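Local coordinates for polyketide synthase PksJ (Bacillus subtilis subsp. subtilis, PDB 4J1Q), which catalyses, through its ketoreductase domain, the NADPH-dependent, stereoselective reduction of alpha- and beta-keto groups on intermediates of the bacillaene assembly line, at residues 60-65 with 154-159; 87-92 with 127-132; 120-125 with 362-367. All blocks are in the same frame, centred on the assembly; numbering follows the deposited sequence.

Contact 1 of 3, residues 60-65 with 154-159; sequences DSIASH and IDLHLK
His65 and His157 carry most of this contact between two helices, 56-65 and 156-164. Both belong to the N-terminal part of the chain, probably the structural subdomain that polyketide ketoreductases hold beside their catalytic Rossmann fold. The imidazoles lie nearly parallel, with 12° between their planes. They are slid so far apart, however, with centroids 4.7 Å from each other, that they scarcely overlap. Contact is concentrated at one corner of each ring: His65 CD2 comes to 3.2 Å from His157 CD2, a short approach between carbons. His65 CB also lies 4.0 Å from His157 CB, so the stems of the side chains meet as well as the rings.

The His65 ring is steadied from within its own helix. With CG beside the backbone N (chi1 -78°), the ring folds back along the helix and ND1 donates to Ser61 O at 2.9 Å. That oxygen also takes the backbone N-H of His65, and therefore accepts twice from one residue. The bond uses ND1 in roughly the plane of the ring, while the donor stands tilted 35° from the carbonyl plane, and it should restrict rotation of the imidazole. His157 projects from the first turn of its helix and also touches Met66.

Beneath the rings the contact becomes apolar and buried. Ile62 and Leu156 run alongside each other in one direction and meet through Ile62 CG2 and Leu156 CD2 at 3.8 Å. Ile62 continues onto Ile49 and Leu51 of strand 46-52, so Ile62 links the helix-helix contact to that strand. Because two histidines sit this close, simultaneous protonation would probably be disfavoured: His65 NE2 and His157 NE2 are 4.1 Å apart.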
loop_
_atom_site.group_PDB
_atom_site.type_symbol
_atom_site.label_atom_id
_atom_site.label_comp_id
_atom_site.label_asym_id
_atom_site.label_seq_id
_atom_site.Cartn_x
_atom_site.Cartn_y
_atom_site.Cartn_z
ATOM N N ASP A 60 2.091 -22.420 -20.595
ATOM C CA ASP A 60 1.614 -23.438 -21.512
ATOM C C ASP A 60 0.895 -24.564 -20.779
ATOM O O ASP A 60 -0.202 -24.980 -21.175
ATOM C CB ASP A 60 2.770 -23.979 -22.345
ATOM C CG ASP A 60 3.346 -22.936 -23.272
ATOM O OD1 ASP A 60 2.686 -21.891 -23.471
ATOM O OD2 ASP A 60 4.458 -23.153 -23.792
ATOM N N SER A 61 1.492 -25.024 -19.686
ATOM C CA SER A 61 0.905 -26.120 -18.938
ATOM C C SER A 61 -0.485 -25.715 -18.483
ATOM O O SER A 61 -1.452 -26.455 -18.669
ATOM C CB SER A 61 1.766 -26.466 -17.733
ATOM O OG SER A 61 1.773 -25.396 -16.815
ATOM N N ILE A 62 -0.584 -24.516 -17.923
ATOM C CA ILE A 62 -1.847 -24.060 -17.388
ATOM C C ILE A 62 -2.906 -23.940 -18.483
ATOM O O ILE A 62 -4.041 -24.363 -18.299
ATOM C CB ILE A 62 -1.723 -22.711 -16.654
ATOM C CG1 ILE A 62 -1.324 -21.606 -17.632
ATOM C CG2 ILE A 62 -0.765 -22.817 -15.465
ATOM C CD1 ILE A 62 -1.431 -20.209 -17.065
ATOM N N ALA A 63 -2.559 -23.312 -19.599
ATOM C CA ALA A 63 -3.549 -23.121 -20.646
ATOM C C ALA A 63 -4.082 -24.489 -21.060
ATOM O O ALA A 63 -5.296 -24.737 -21.031
ATOM C CB ALA A 63 -2.955 -22.378 -21.832
ATOM N N SER A 64 -3.159 -25.416 -21.284
ATOM C CA SER A 64 -3.529 -26.735 -21.773
ATOM C C SER A 64 -4.466 -27.404 -20.777
ATOM O O SER A 64 -5.505 -27.955 -21.147
ATOM C CB SER A 64 -2.286 -27.602 -21.990
ATOM O OG SER A 64 -1.156 -26.809 -22.308
ATOM N N HIS A 65 -4.108 -27.311 -19.501
ATOM C CA HIS A 65 -4.848 -27.995 -18.457
ATOM C C HIS A 65 -6.142 -27.320 -18.112
ATOM O O HIS A 65 -7.061 -27.964 -17.609
ATOM C CB HIS A 65 -3.984 -28.173 -17.223
ATOM C CG HIS A 65 -2.994 -29.302 -17.340
ATOM N ND1 HIS A 65 -1.889 -29.216 -18.101
ATOM C CD2 HIS A 65 -3.004 -30.587 -16.803
ATOM C CE1 HIS A 65 -1.206 -30.373 -18.033
ATOM N NE2 HIS A 65 -1.884 -31.209 -17.229
ATOM N N ILE A 154 3.584 -29.093 -10.969
ATOM C CA ILE A 154 2.625 -29.434 -12.017
ATOM C C ILE A 154 1.362 -30.033 -11.413
ATOM O O ILE A 154 0.583 -30.699 -12.092
ATOM C CB ILE A 154 3.228 -30.385 -13.074
ATOM C CG1 ILE A 154 4.165 -29.619 -14.015
ATOM C CG2 ILE A 154 2.127 -31.054 -13.881
ATOM C CD1 ILE A 154 5.585 -29.469 -13.498
ATOM N N ASP A 155 1.175 -29.779 -10.125
ATOM C CA ASP A 155 -0.075 -30.075 -9.457
ATOM C C ASP A 155 -0.974 -28.835 -9.495
ATOM O O ASP A 155 -2.003 -28.769 -8.825
ATOM C CB ASP A 155 0.208 -30.472 -8.011
ATOM C CG ASP A 155 -1.048 -30.774 -7.242
ATOM O OD1 ASP A 155 -2.114 -30.913 -7.883
ATOM O OD2 ASP A 155 -0.966 -30.885 -6.004
ATOM N N LEU A 156 -0.545 -27.837 -10.256
ATOM C CA LEU A 156 -1.044 -26.482 -10.076
ATOM C C LEU A 156 -2.551 -26.355 -10.346
ATOM O O LEU A 156 -3.288 -25.749 -9.561
ATOM C CB LEU A 156 -0.257 -25.520 -10.961
ATOM C CG LEU A 156 -0.679 -24.060 -10.908
ATOM C CD1 LEU A 156 -0.652 -23.554 -9.467
ATOM C CD2 LEU A 156 0.244 -23.245 -11.803
ATOM N N HIS A 157 -2.998 -26.948 -11.450
ATOM C CA HIS A 157 -4.362 -26.763 -11.944
ATOM C C HIS A 157 -5.439 -27.162 -10.962
ATOM O O HIS A 157 -6.478 -26.504 -10.875
ATOM C CB HIS A 157 -4.554 -27.490 -13.277
ATOM C CG HIS A 157 -4.205 -28.965 -13.223
ATOM N ND1 HIS A 157 -5.008 -29.878 -12.642
ATOM C CD2 HIS A 157 -3.099 -29.667 -13.705
ATOM C CE1 HIS A 157 -4.444 -31.094 -12.736
ATOM N NE2 HIS A 157 -3.275 -30.964 -13.383
ATOM N N LEU A 158 -5.225 -28.252 -10.232
ATOM C CA LEU A 158 -6.180 -28.691 -9.205
ATOM C C LEU A 158 -6.310 -27.663 -8.072
ATOM O O LEU A 158 -7.406 -27.385 -7.580
ATOM C CB LEU A 158 -5.795 -30.070 -8.647
ATOM C CG LEU A 158 -5.833 -31.245 -9.637
ATOM C CD1 LEU A 158 -5.316 -32.532 -9.013
ATOM C CD2 LEU A 158 -7.233 -31.462 -10.191
ATOM N N LYS A 159 -5.187 -27.078 -7.677
ATOM C CA LYS A 159 -5.215 -26.056 -6.636
ATOM C C LYS A 159 -6.051 -24.864 -7.078
ATOM O O LYS A 159 -6.940 -24.410 -6.357
ATOM C CB LYS A 159 -3.799 -25.603 -6.293
ATOM C CG LYS A 159 -3.081 -26.531 -5.337
ATOM C CD LYS A 159 -1.644 -26.757 -5.763
ATOM C CE LYS A 159 -1.049 -27.943 -5.012
ATOM N NZ LYS A 159 -0.895 -27.661 -3.560
#

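Contact 2 of 3, residues 87-92 with 127-132; sequences CYMQNI and SGLFKT
Leu129 carries its CG anti to the backbone N (chi1 -179°), which brings the side chain toward the facing helix, where CD2 meets Ile92 and Met89. Ile92 keeps CG1 beside its backbone N, and CG2 is left anti to that N, reaching across toward Leu129 and Phe130. Its outer torsion, chi2 at -32°, departs from a staggered value and suggests some strain.

Leu129 CD2 does most of the touching. It rests 3.6 Å from Ile92 CB and just as close to Ile92 CG2, and it also comes 3.6 Å from Met89 O, nearly one turn before Ile92 on the facing helix. Met89 bends at its second and third torsions and passes the leucine heading the other way; its sulfur SD stands 4.2 Å from Leu129 CD2, a looser touch. The second branch of the contact is the edge of Phe130: Ile92 CG2 approaches CE1 of that ring at 3.6 Å, close to the ring plane, with the two side chains at about a right angle. The methyl CG2 serves both partners, while CB shares the contact with Leu129.

The axes of segments 87-92 and 127-132 run almost parallel, crossing at -18° and 10.9 Å apart at their closest. Helix 126-136 leads into strand 140-147; helix 81-98 is followed by the short helix 100-105 and then strand 108-115. Val126 touches both Met89 and Ile92, extending the packing. Leu129 also packs on Ala349 and Ala353 of helix 349-370, while Met89 touches Phe307, so this layer faces the ketoreductase region as well.

All four touching residues are buried, and across the interface they meet through carbon, sulfur and one carbonyl oxygen. The association thus rests on close apolar packing and exclusion of water rather than on directional bonds.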
loop_
_atom_site.group_PDB
_atom_site.type_symbol
_atom_site.label_atom_id
_atom_site.label_comp_id
_atom_site.label_asym_id
_atom_site.label_seq_id
_atom_site.Cartn_x
_atom_site.Cartn_y
_atom_site.Cartn_z
ATOM N N CYS A 87 1.966 -0.452 -15.300
ATOM C CA CYS A 87 1.491 -0.979 -16.573
ATOM C C CYS A 87 0.516 -2.138 -16.384
ATOM O O CYS A 87 -0.579 -2.134 -16.937
ATOM C CB CYS A 87 2.673 -1.405 -17.441
ATOM S SG CYS A 87 2.238 -1.747 -19.162
ATOM N N TYR A 88 0.898 -3.124 -15.581
ATOM C CA TYR A 88 0.078 -4.329 -15.453
ATOM C C TYR A 88 -1.219 -4.041 -14.726
ATOM O O TYR A 88 -2.264 -4.617 -15.065
ATOM C CB TYR A 88 0.832 -5.437 -14.743
ATOM C CG TYR A 88 1.976 -5.994 -15.540
ATOM C CD1 TYR A 88 2.013 -5.872 -16.932
ATOM C CD2 TYR A 88 3.002 -6.680 -14.923
ATOM C CE1 TYR A 88 3.045 -6.420 -17.673
ATOM C CE2 TYR A 88 4.061 -7.188 -15.654
ATOM C CZ TYR A 88 4.073 -7.064 -17.026
ATOM O OH TYR A 88 5.134 -7.583 -17.729
ATOM N N MET A 89 -1.159 -3.107 -13.766
ATOM C CA MET A 89 -2.359 -2.672 -13.053
ATOM C C MET A 89 -3.358 -2.057 -14.012
ATOM O O MET A 89 -4.555 -2.324 -13.926
ATOM C CB MET A 89 -2.018 -1.668 -11.935
ATOM C CG MET A 89 -1.215 -2.258 -10.793
ATOM S SD MET A 89 -2.016 -3.692 -10.023
ATOM C CE MET A 89 -0.999 -5.019 -10.687
ATOM N N GLN A 90 -2.854 -1.261 -14.948
ATOM C CA GLN A 90 -3.710 -0.680 -15.961
ATOM C C GLN A 90 -4.325 -1.744 -16.843
ATOM O O GLN A 90 -5.493 -1.620 -17.247
ATOM C CB GLN A 90 -2.951 0.340 -16.816
ATOM C CG GLN A 90 -3.827 0.965 -17.877
ATOM C CD GLN A 90 -3.103 2.004 -18.715
ATOM O OE1 GLN A 90 -2.904 1.807 -19.917
ATOM N NE2 GLN A 90 -2.736 3.130 -18.098
ATOM N N ASN A 91 -3.543 -2.775 -17.171
ATOM C CA ASN A 91 -4.081 -3.906 -17.943
ATOM C C ASN A 91 -5.196 -4.628 -17.195
ATOM O O ASN A 91 -6.238 -4.905 -17.798
ATOM C CB ASN A 91 -2.986 -4.910 -18.295
ATOM C CG ASN A 91 -1.933 -4.317 -19.201
ATOM O OD1 ASN A 91 -2.221 -3.430 -19.995
ATOM N ND2 ASN A 91 -0.697 -4.754 -19.037
ATOM N N ILE A 92 -4.994 -4.900 -15.887
ATOM C CA ILE A 92 -6.053 -5.498 -15.066
ATOM C C ILE A 92 -7.249 -4.589 -15.078
ATOM O O ILE A 92 -8.398 -5.034 -15.202
ATOM C CB ILE A 92 -5.681 -5.648 -13.571
ATOM C CG1 ILE A 92 -4.384 -6.452 -13.381
ATOM C CG2 ILE A 92 -6.847 -6.263 -12.810
ATOM C CD1 ILE A 92 -4.168 -7.507 -14.423
ATOM N N SER A 127 -3.588 -7.099 -5.273
ATOM C CA SER A 127 -4.665 -7.368 -4.335
ATOM C C SER A 127 -5.517 -6.157 -3.905
ATOM O O SER A 127 -6.715 -6.304 -3.656
ATOM C CB SER A 127 -4.104 -8.001 -3.088
ATOM O OG SER A 127 -5.144 -8.112 -2.138
ATOM N N GLY A 128 -4.898 -4.989 -3.735
ATOM C CA GLY A 128 -5.667 -3.757 -3.531
ATOM C C GLY A 128 -6.696 -3.540 -4.624
ATOM O O GLY A 128 -7.854 -3.196 -4.349
ATOM N N LEU A 129 -6.271 -3.705 -5.878
ATOM C CA LEU A 129 -7.182 -3.574 -7.012
ATOM C C LEU A 129 -8.324 -4.627 -6.971
ATOM O O LEU A 129 -9.492 -4.288 -7.215
ATOM C CB LEU A 129 -6.416 -3.625 -8.355
ATOM C CG LEU A 129 -7.117 -3.490 -9.728
ATOM C CD1 LEU A 129 -8.115 -2.367 -9.838
ATOM C CD2 LEU A 129 -6.101 -3.295 -10.827
ATOM N N PHE A 130 -7.980 -5.878 -6.669
ATOM C CA PHE A 130 -8.972 -7.001 -6.658
ATOM C C PHE A 130 -10.066 -6.831 -5.586
ATOM O O PHE A 130 -11.258 -6.983 -5.866
ATOM C CB PHE A 130 -8.244 -8.338 -6.461
ATOM C CG PHE A 130 -7.723 -8.923 -7.754
ATOM C CD1 PHE A 130 -7.708 -8.155 -8.921
ATOM C CD2 PHE A 130 -7.338 -10.249 -7.833
ATOM C CE1 PHE A 130 -7.305 -8.696 -10.134
ATOM C CE2 PHE A 130 -6.906 -10.787 -9.037
ATOM C CZ PHE A 130 -6.919 -10.018 -10.201
ATOM N N LYS A 131 -9.662 -6.385 -4.402
ATOM C CA LYS A 131 -10.608 -6.064 -3.353
ATOM C C LYS A 131 -11.558 -4.925 -3.709
ATOM O O LYS A 131 -12.758 -5.023 -3.461
ATOM C CB LYS A 131 -9.866 -5.745 -2.058
ATOM C CG LYS A 131 -9.092 -6.945 -1.551
ATOM C CD LYS A 131 -8.667 -6.730 -0.107
ATOM C CE LYS A 131 -8.552 -8.083 0.597
ATOM N NZ LYS A 131 -7.218 -8.671 0.340
ATOM N N THR A 132 -11.053 -3.877 -4.355
ATOM C CA THR A 132 -11.941 -2.808 -4.805
ATOM C C THR A 132 -12.879 -3.308 -5.891
ATOM O O THR A 132 -14.078 -3.149 -5.779
ATOM C CB THR A 132 -11.162 -1.578 -5.287
ATOM O OG1 THR A 132 -10.347 -1.098 -4.202
ATOM C CG2 THR A 132 -12.132 -0.450 -5.760
#

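Contact 3 of 3, residues 120-125 with 362-367; sequences KQLFAG and AEYRRS
Leu122 meets Tyr364 where a short 3-10 segment, 122-125, packs against helix 349-370, a long helix of the Rossmann-type ketoreductase fold. The contact thereby joins the N-terminal part of the chain to the catalytic part.

Its tight side is leucine. Leu122 is buried, with CD2 3.9 Å from Tyr364 CB. The other methyl, CD1, lies over one face of the phenol ring, 4.3 Å from Tyr364 CD2. Tyr364 holds CG roughly anti to its backbone N (chi1 158°), so the ring leans out from the helix beside the leucine. Phe357, Ala360 and Phe361 of the same helix, together with Ile81 of helix 81-98, close round Leu122.

Toward solvent the packing is looser, and Gln121 and Tyr364 are both partly exposed. The glutamine, extended beyond CG, crosses the tyrosine obliquely, its amide plane 86° from the ring plane. It reaches the stem of the tyrosine rather than the ring: Gln121 OE1 lies 4.1 Å from Tyr364 CB.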
loop_
_atom_site.group_PDB
_atom_site.type_symbol
_atom_site.label_atom_id
_atom_site.label_comp_id
_atom_site.label_asym_id
_atom_site.label_seq_id
_atom_site.Cartn_x
_atom_site.Cartn_y
_atom_site.Cartn_z
ATOM N N LYS A 120 9.260 -9.716 -8.179
ATOM C CA LYS A 120 7.947 -10.075 -8.684
ATOM C C LYS A 120 6.948 -10.209 -7.541
ATOM O O LYS A 120 5.732 -10.255 -7.745
ATOM C CB LYS A 120 8.037 -11.374 -9.489
ATOM C CG LYS A 120 8.692 -11.182 -10.848
ATOM C CD LYS A 120 9.346 -12.454 -11.349
ATOM C CE LYS A 120 10.000 -12.230 -12.706
ATOM N NZ LYS A 120 9.077 -12.523 -13.839
ATOM N N GLN A 121 7.497 -10.237 -6.335
ATOM C CA GLN A 121 6.725 -10.227 -5.101
ATOM C C GLN A 121 5.760 -9.033 -5.095
ATOM O O GLN A 121 4.613 -9.140 -4.671
ATOM C CB GLN A 121 7.693 -10.078 -3.927
ATOM C CG GLN A 121 7.443 -11.029 -2.783
ATOM C CD GLN A 121 8.493 -10.881 -1.696
ATOM O OE1 GLN A 121 8.763 -9.762 -1.219
ATOM N NE2 GLN A 121 9.152 -11.999 -1.348
ATOM N N LEU A 122 6.277 -7.885 -5.512
ATOM C CA LEU A 122 5.544 -6.652 -5.515
ATOM C C LEU A 122 4.214 -6.679 -6.288
ATOM O O LEU A 122 3.284 -5.963 -5.926
ATOM C CB LEU A 122 6.439 -5.550 -6.035
ATOM C CG LEU A 122 7.670 -5.314 -5.158
ATOM C CD1 LEU A 122 8.521 -4.206 -5.750
ATOM C CD2 LEU A 122 7.253 -4.981 -3.736
ATOM N N PHE A 123 4.132 -7.493 -7.347
ATOM C CA PHE A 123 2.884 -7.686 -8.095
ATOM C C PHE A 123 1.750 -8.163 -7.182
ATOM O O PHE A 123 0.600 -8.023 -7.517
ATOM C CB PHE A 123 3.097 -8.682 -9.248
ATOM C CG PHE A 123 4.032 -8.178 -10.313
ATOM C CD1 PHE A 123 4.947 -9.032 -10.908
ATOM C CD2 PHE A 123 4.034 -6.842 -10.692
ATOM C CE1 PHE A 123 5.848 -8.566 -11.853
ATOM C CE2 PHE A 123 4.886 -6.379 -11.680
ATOM C CZ PHE A 123 5.809 -7.238 -12.256
ATOM N N ALA A 124 2.097 -8.741 -6.034
ATOM C CA ALA A 124 1.101 -9.183 -5.059
ATOM C C ALA A 124 0.216 -8.007 -4.624
ATOM O O ALA A 124 -0.919 -8.192 -4.147
ATOM C CB ALA A 124 1.787 -9.802 -3.836
ATOM N N GLY A 125 0.765 -6.800 -4.748
ATOM C CA GLY A 125 -0.028 -5.591 -4.595
ATOM C C GLY A 125 -1.327 -5.548 -5.400
ATOM O O GLY A 125 -2.237 -4.789 -5.072
ATOM N N ALA A 362 7.265 -2.794 1.730
ATOM C CA ALA A 362 7.818 -2.809 3.090
ATOM C C ALA A 362 8.561 -4.114 3.368
ATOM O O ALA A 362 9.661 -4.104 3.938
ATOM C CB ALA A 362 6.738 -2.566 4.142
ATOM N N GLU A 363 7.939 -5.237 3.026
ATOM C CA GLU A 363 8.595 -6.528 3.210
ATOM C C GLU A 363 9.796 -6.672 2.282
ATOM O O GLU A 363 10.843 -7.185 2.682
ATOM C CB GLU A 363 7.621 -7.698 3.014
ATOM C CG GLU A 363 8.163 -9.036 3.506
ATOM C CD GLU A 363 8.216 -9.154 5.031
ATOM O OE1 GLU A 363 7.215 -9.608 5.626
ATOM O OE2 GLU A 363 9.267 -8.836 5.635
ATOM N N TYR A 364 9.637 -6.217 1.047
ATOM C CA TYR A 364 10.701 -6.315 0.068
ATOM C C TYR A 364 11.932 -5.496 0.473
ATOM O O TYR A 364 13.064 -5.940 0.293
ATOM C CB TYR A 364 10.186 -5.897 -1.300
ATOM C CG TYR A 364 11.258 -5.453 -2.252
ATOM C CD1 TYR A 364 12.062 -6.378 -2.922
ATOM C CD2 TYR A 364 11.436 -4.106 -2.529
ATOM C CE1 TYR A 364 13.033 -5.964 -3.814
ATOM C CE2 TYR A 364 12.408 -3.680 -3.410
ATOM C CZ TYR A 364 13.196 -4.606 -4.057
ATOM O OH TYR A 364 14.126 -4.143 -4.965
ATOM N N ARG A 365 11.709 -4.332 1.073
ATOM C CA ARG A 365 12.820 -3.537 1.571
ATOM C C ARG A 365 13.543 -4.206 2.750
ATOM O O ARG A 365 14.775 -4.197 2.811
ATOM C CB ARG A 365 12.400 -2.108 1.918
ATOM C CG ARG A 365 13.480 -1.082 1.609
ATOM C CD ARG A 365 13.041 0.333 1.947
ATOM N NE ARG A 365 13.479 0.731 3.275
ATOM C CZ ARG A 365 14.667 1.260 3.554
ATOM N NH1 ARG A 365 15.553 1.506 2.591
ATOM N NH2 ARG A 365 14.960 1.553 4.805
ATOM N N ARG A 366 12.788 -4.825 3.654
ATOM C CA ARG A 366 13.397 -5.494 4.814
ATOM C C ARG A 366 14.372 -6.580 4.381
ATOM O O ARG A 366 15.446 -6.724 4.950
ATOM C CB ARG A 366 12.335 -6.093 5.744
ATOM C CG ARG A 366 11.367 -5.070 6.295
ATOM C CD ARG A 366 10.918 -5.435 7.693
ATOM N NE ARG A 366 10.509 -4.235 8.431
ATOM C CZ ARG A 366 9.790 -4.251 9.551
ATOM N NH1 ARG A 366 9.440 -5.404 10.091
ATOM N NH2 ARG A 366 9.431 -3.115 10.135
ATOM N N SER A 367 13.974 -7.351 3.382
ATOM C CA SER A 367 14.795 -8.424 2.845
ATOM C C SER A 367 16.092 -7.834 2.317
ATOM O O SER A 367 17.177 -8.375 2.540
ATOM C CB SER A 367 14.020 -9.145 1.726
ATOM O OG SER A 367 14.831 -10.036 0.989
#

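Contacts 2 and 3 adjoin: their centres are 16 Å apart, and Tyr88 CD2 meets Phe123 CE2 at 3.8 Å. Both also lean on helix 349-370, contact 2 near its start and contact 3 further along. Contact 1 lies far out, its centre 31 Å from the centre of the chain, 23 Å from that of contact 2 and 26 Å from that of contact 3, with nearest atoms about 13 Å away in each case. Along the sequence, contact 2 is nested within the loop closed by contact 1, whereas contact 3 crosses both. The NADPH pocket draws on residues between 209 and 391; segment 362-367 falls in that span by sequence, which does not imply touching the cofactor.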